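Local coordinates for Ras GTPase-activating-like protein IQGAP2 (Homo sapiens, PDB 4EZA) that probably binds phosphoinositides through an atypical domain with a pseudo C2 fold, as part of a Ras GTPase-activating-like signalling protein, at residues N48-F62 with R65-N79. Residues are numbered along the deposited sequence; the frame is centred on the assembly and turned at random.
Sequences NVTFDIIATEDVGIF and RSKFLGVEMEKVQLN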
# COMPACT_ATOMS: atom_id res chain seq x y z
N ASN A 48 -11.36 -8.94 1.93
CA ASN A 48 -12.39 -7.96 1.55
C ASN A 48 -11.87 -6.55 1.30
O ASN A 48 -12.62 -5.65 0.87
CB ASN A 48 -13.49 -7.95 2.60
CG ASN A 48 -14.29 -9.24 2.59
OD1 ASN A 48 -14.40 -9.88 1.55
ND2 ASN A 48 -14.86 -9.61 3.74
N VAL A 49 -10.59 -6.35 1.58
CA VAL A 49 -9.90 -5.10 1.25
C VAL A 49 -8.99 -5.34 0.07
O VAL A 49 -8.24 -6.33 0.03
CB VAL A 49 -9.09 -4.57 2.46
CG1 VAL A 49 -8.18 -3.44 2.05
CG2 VAL A 49 -10.05 -4.13 3.57
N THR A 50 -9.04 -4.42 -0.89
CA THR A 50 -8.15 -4.49 -2.06
C THR A 50 -7.45 -3.15 -2.21
O THR A 50 -7.97 -2.11 -1.80
CB THR A 50 -8.92 -4.89 -3.35
OG1 THR A 50 -9.35 -6.24 -3.24
CG2 THR A 50 -8.06 -4.75 -4.60
N PHE A 51 -6.25 -3.20 -2.76
CA PHE A 51 -5.50 -1.99 -3.09
C PHE A 51 -5.22 -1.99 -4.57
O PHE A 51 -4.72 -2.97 -5.10
CB PHE A 51 -4.19 -1.94 -2.31
CG PHE A 51 -4.39 -1.94 -0.84
CD1 PHE A 51 -4.72 -0.77 -0.17
CD2 PHE A 51 -4.28 -3.13 -0.12
CE1 PHE A 51 -4.96 -0.78 1.21
CE2 PHE A 51 -4.50 -3.15 1.24
CZ PHE A 51 -4.84 -1.98 1.91
N ASP A 52 -5.61 -0.90 -5.24
CA ASP A 52 -5.35 -0.71 -6.67
C ASP A 52 -4.16 0.22 -6.78
O ASP A 52 -4.16 1.29 -6.16
CB ASP A 52 -6.53 -0.03 -7.39
CG ASP A 52 -7.76 -0.93 -7.53
OD1 ASP A 52 -7.72 -2.11 -7.12
OD2 ASP A 52 -8.78 -0.43 -8.06
N ILE A 53 -3.15 -0.17 -7.56
CA ILE A 53 -1.97 0.66 -7.77
C ILE A 53 -1.97 1.16 -9.19
O ILE A 53 -1.94 0.37 -10.12
CB ILE A 53 -0.66 -0.11 -7.57
CG1 ILE A 53 -0.66 -0.93 -6.27
CG2 ILE A 53 0.54 0.84 -7.69
CD1 ILE A 53 -0.77 -0.18 -5.00
N ILE A 54 -1.97 2.48 -9.36
CA ILE A 54 -2.04 3.07 -10.69
C ILE A 54 -0.88 4.04 -10.90
O ILE A 54 -0.60 4.89 -10.05
CB ILE A 54 -3.40 3.80 -10.90
CG1 ILE A 54 -4.50 3.14 -10.05
CG2 ILE A 54 -3.78 3.78 -12.38
CD1 ILE A 54 -5.53 4.11 -9.46
N ALA A 55 -0.17 3.87 -12.02
CA ALA A 55 0.84 4.83 -12.45
C ALA A 55 0.17 6.16 -12.76
O ALA A 55 -0.94 6.19 -13.31
CB ALA A 55 1.58 4.33 -13.70
N THR A 56 0.81 7.25 -12.37
CA THR A 56 0.31 8.57 -12.74
C THR A 56 1.11 9.09 -13.94
O THR A 56 2.07 8.46 -14.38
CB THR A 56 0.38 9.58 -11.57
OG1 THR A 56 1.75 9.94 -11.31
CG2 THR A 56 -0.24 9.00 -10.30
N GLU A 57 0.70 10.25 -14.44
CA GLU A 57 1.44 10.92 -15.51
C GLU A 57 2.87 11.26 -15.10
O GLU A 57 3.78 11.27 -15.94
CB GLU A 57 0.68 12.18 -15.99
CG GLU A 57 0.54 13.31 -14.94
CD GLU A 57 -0.74 13.23 -14.11
OE1 GLU A 57 -1.14 12.11 -13.67
OE2 GLU A 57 -1.36 14.29 -13.88
N ASP A 58 3.07 11.53 -13.81
CA ASP A 58 4.39 11.84 -13.28
C ASP A 58 5.05 10.52 -12.93
O ASP A 58 4.62 9.81 -11.99
CB ASP A 58 4.30 12.76 -12.04
CG ASP A 58 5.66 13.30 -11.60
OD1 ASP A 58 6.63 12.52 -11.52
OD2 ASP A 58 5.76 14.51 -11.31
N VAL A 59 6.04 10.15 -13.73
CA VAL A 59 6.78 8.92 -13.49
C VAL A 59 7.57 9.08 -12.19
O VAL A 59 8.47 9.93 -12.06
CB VAL A 59 7.76 8.56 -14.63
CG1 VAL A 59 8.40 7.18 -14.37
CG2 VAL A 59 7.04 8.56 -15.98
N GLY A 60 7.21 8.25 -11.23
CA GLY A 60 7.78 8.27 -9.89
C GLY A 60 6.72 8.58 -8.86
O GLY A 60 6.99 8.51 -7.66
N ILE A 61 5.52 8.94 -9.30
CA ILE A 61 4.40 9.13 -8.38
C ILE A 61 3.34 8.07 -8.63
O ILE A 61 2.91 7.87 -9.77
CB ILE A 61 3.80 10.57 -8.44
CG1 ILE A 61 4.87 11.58 -7.99
CG2 ILE A 61 2.53 10.67 -7.55
CD1 ILE A 61 4.46 13.01 -8.11
N PHE A 62 2.93 7.38 -7.56
CA PHE A 62 1.95 6.30 -7.67
C PHE A 62 0.68 6.66 -6.96
O PHE A 62 0.70 7.30 -5.92
CB PHE A 62 2.52 5.00 -7.10
CG PHE A 62 3.70 4.48 -7.85
CD1 PHE A 62 3.53 3.60 -8.92
CD2 PHE A 62 4.98 4.87 -7.50
CE1 PHE A 62 4.63 3.12 -9.62
CE2 PHE A 62 6.09 4.41 -8.19
CZ PHE A 62 5.91 3.54 -9.26
N ARG A 65 -5.20 3.23 -4.30
CA ARG A 65 -6.60 3.30 -3.82
C ARG A 65 -6.90 2.14 -2.89
O ARG A 65 -6.53 0.99 -3.17
CB ARG A 65 -7.56 3.24 -4.99
CG ARG A 65 -7.25 4.17 -6.15
CD ARG A 65 -7.68 5.58 -5.86
NE ARG A 65 -7.29 6.49 -6.93
CZ ARG A 65 -8.08 6.86 -7.94
NH1 ARG A 65 -9.32 6.40 -8.02
NH2 ARG A 65 -7.62 7.69 -8.86
N SER A 66 -7.55 2.44 -1.76
CA SER A 66 -7.97 1.44 -0.79
C SER A 66 -9.46 1.20 -0.98
O SER A 66 -10.25 2.15 -0.90
CB SER A 66 -7.67 1.94 0.63
OG SER A 66 -8.13 1.04 1.63
N LYS A 67 -9.82 -0.05 -1.23
CA LYS A 67 -11.23 -0.44 -1.39
C LYS A 67 -11.69 -1.44 -0.34
O LYS A 67 -10.92 -2.24 0.16
CB LYS A 67 -11.48 -1.03 -2.77
CG LYS A 67 -11.09 -0.11 -3.91
CD LYS A 67 -11.59 -0.72 -5.20
CE LYS A 67 -11.64 0.28 -6.32
NZ LYS A 67 -11.85 -0.42 -7.62
N PHE A 68 -12.97 -1.36 -0.01
CA PHE A 68 -13.58 -2.32 0.88
C PHE A 68 -14.84 -2.79 0.18
O PHE A 68 -15.71 -1.98 -0.15
CB PHE A 68 -13.91 -1.70 2.25
CG PHE A 68 -14.63 -2.63 3.17
CD1 PHE A 68 -13.97 -3.71 3.74
CD2 PHE A 68 -15.99 -2.45 3.44
CE1 PHE A 68 -14.64 -4.60 4.60
CE2 PHE A 68 -16.66 -3.35 4.30
CZ PHE A 68 -15.98 -4.41 4.86
N LEU A 69 -14.92 -4.09 -0.03
CA LEU A 69 -16.04 -4.69 -0.74
C LEU A 69 -16.30 -3.95 -2.04
O LEU A 69 -17.46 -3.68 -2.39
CB LEU A 69 -17.30 -4.74 0.16
CG LEU A 69 -17.18 -5.60 1.42
CD1 LEU A 69 -18.45 -5.54 2.28
CD2 LEU A 69 -16.82 -7.05 1.11
N GLY A 70 -15.22 -3.61 -2.74
CA GLY A 70 -15.29 -2.91 -4.03
C GLY A 70 -15.56 -1.42 -4.00
O GLY A 70 -15.55 -0.77 -5.05
N VAL A 71 -15.79 -0.86 -2.81
CA VAL A 71 -16.05 0.58 -2.66
C VAL A 71 -14.72 1.29 -2.35
O VAL A 71 -14.02 0.88 -1.44
CB VAL A 71 -17.05 0.83 -1.50
CG1 VAL A 71 -17.34 2.29 -1.33
CG2 VAL A 71 -18.37 0.06 -1.73
N GLU A 72 -14.38 2.34 -3.09
CA GLU A 72 -13.20 3.14 -2.77
C GLU A 72 -13.38 3.92 -1.47
O GLU A 72 -14.29 4.75 -1.35
CB GLU A 72 -12.82 4.11 -3.90
CG GLU A 72 -11.52 4.85 -3.61
CD GLU A 72 -11.11 5.82 -4.71
OE1 GLU A 72 -11.18 5.46 -5.90
OE2 GLU A 72 -10.69 6.94 -4.36
N MET A 73 -12.49 3.68 -0.52
CA MET A 73 -12.57 4.30 0.80
C MET A 73 -11.55 5.43 0.98
O MET A 73 -11.85 6.45 1.63
CB MET A 73 -12.35 3.26 1.88
CG MET A 73 -13.35 2.11 1.80
SD MET A 73 -15.07 2.60 2.06
CE MET A 73 -15.07 3.13 3.77
N GLU A 74 -10.36 5.23 0.41
CA GLU A 74 -9.28 6.21 0.53
C GLU A 74 -8.38 6.16 -0.69
O GLU A 74 -8.33 5.16 -1.40
CB GLU A 74 -8.45 5.92 1.78
CG GLU A 74 -8.80 6.80 2.96
CD GLU A 74 -9.06 6.03 4.23
OE1 GLU A 74 -8.20 5.22 4.64
OE2 GLU A 74 -10.14 6.25 4.83
N LYS A 75 -7.66 7.25 -0.92
CA LYS A 75 -6.71 7.34 -2.02
C LYS A 75 -5.49 8.10 -1.50
O LYS A 75 -5.63 9.07 -0.75
CB LYS A 75 -7.36 8.12 -3.16
CG LYS A 75 -6.50 8.47 -4.35
CD LYS A 75 -7.13 9.59 -5.22
CE LYS A 75 -8.66 9.60 -5.26
NZ LYS A 75 -9.20 10.74 -6.07
N VAL A 76 -4.30 7.66 -1.88
CA VAL A 76 -3.05 8.32 -1.48
C VAL A 76 -2.08 8.35 -2.66
O VAL A 76 -2.04 7.42 -3.46
CB VAL A 76 -2.40 7.64 -0.23
CG1 VAL A 76 -1.86 6.26 -0.58
CG2 VAL A 76 -1.29 8.52 0.37
N GLN A 77 -1.32 9.43 -2.78
CA GLN A 77 -0.25 9.48 -3.76
C GLN A 77 1.08 9.32 -3.06
O GLN A 77 1.35 9.97 -2.04
CB GLN A 77 -0.32 10.77 -4.58
CG GLN A 77 -1.54 10.76 -5.52
CD GLN A 77 -1.49 11.77 -6.65
OE1 GLN A 77 -2.26 11.67 -7.61
NE2 GLN A 77 -0.59 12.74 -6.56
N LEU A 78 1.90 8.43 -3.61
CA LEU A 78 3.22 8.14 -3.06
C LEU A 78 4.31 8.48 -4.05
O LEU A 78 4.25 8.08 -5.22
CB LEU A 78 3.33 6.65 -2.66
CG LEU A 78 2.26 6.16 -1.68
CD1 LEU A 78 2.44 4.67 -1.51
CD2 LEU A 78 2.37 6.89 -0.31
N ASN A 79 5.32 9.17 -3.55
CA ASN A 79 6.44 9.64 -4.33
C ASN A 79 7.63 8.74 -4.04
O ASN A 79 8.05 8.60 -2.90
CB ASN A 79 6.71 11.10 -3.89
CG ASN A 79 7.87 11.75 -4.60
OD1 ASN A 79 8.88 11.13 -4.91
ND2 ASN A 79 7.73 13.04 -4.86
O HOH W 1 -12.42 -4.54 -2.20
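R65 pairs with D52 through two backbone hydrogen bonds, while its side chain, bent at chi2 (-79°), passes I54. CD1 of I54 sits 3.7 Å from R65 CG and over one face of the guanidinium; K75 CE lies over the opposite face. NH1 forms a salt bridge to E72 OE1 (3.0 Å), and NE pairs with D63. A leucine here would probably leave the E72 and D63 carboxylates without their cationic mate. S66 faces F51, its OG 3.7 Å from ring atom CE1, and is also the residue opposite the classic beta bulge of M73 and E74. The extended K67 chain crosses the D52 side chain, and NZ meets D52 OD2 on its syn side at 3.1 Å, tilted 26° out of the carboxylate plane. At F68 the ring receives V49 CG2 at its edge, in plane (3.9 Å from CD1). L69, in the type I' turn, lies alongside N48; its N donates a nearly straight bond to N48 O (2.9 Å). Beyond the turn, Q77 brings NE2 to I61 CG2, and L78 exchanges two backbone bonds with F62. The segments thus join three consecutive strands of an antiparallel meander, with F51 and S66 packing on strand 93-97 and F62 and L78 on helix 104-112.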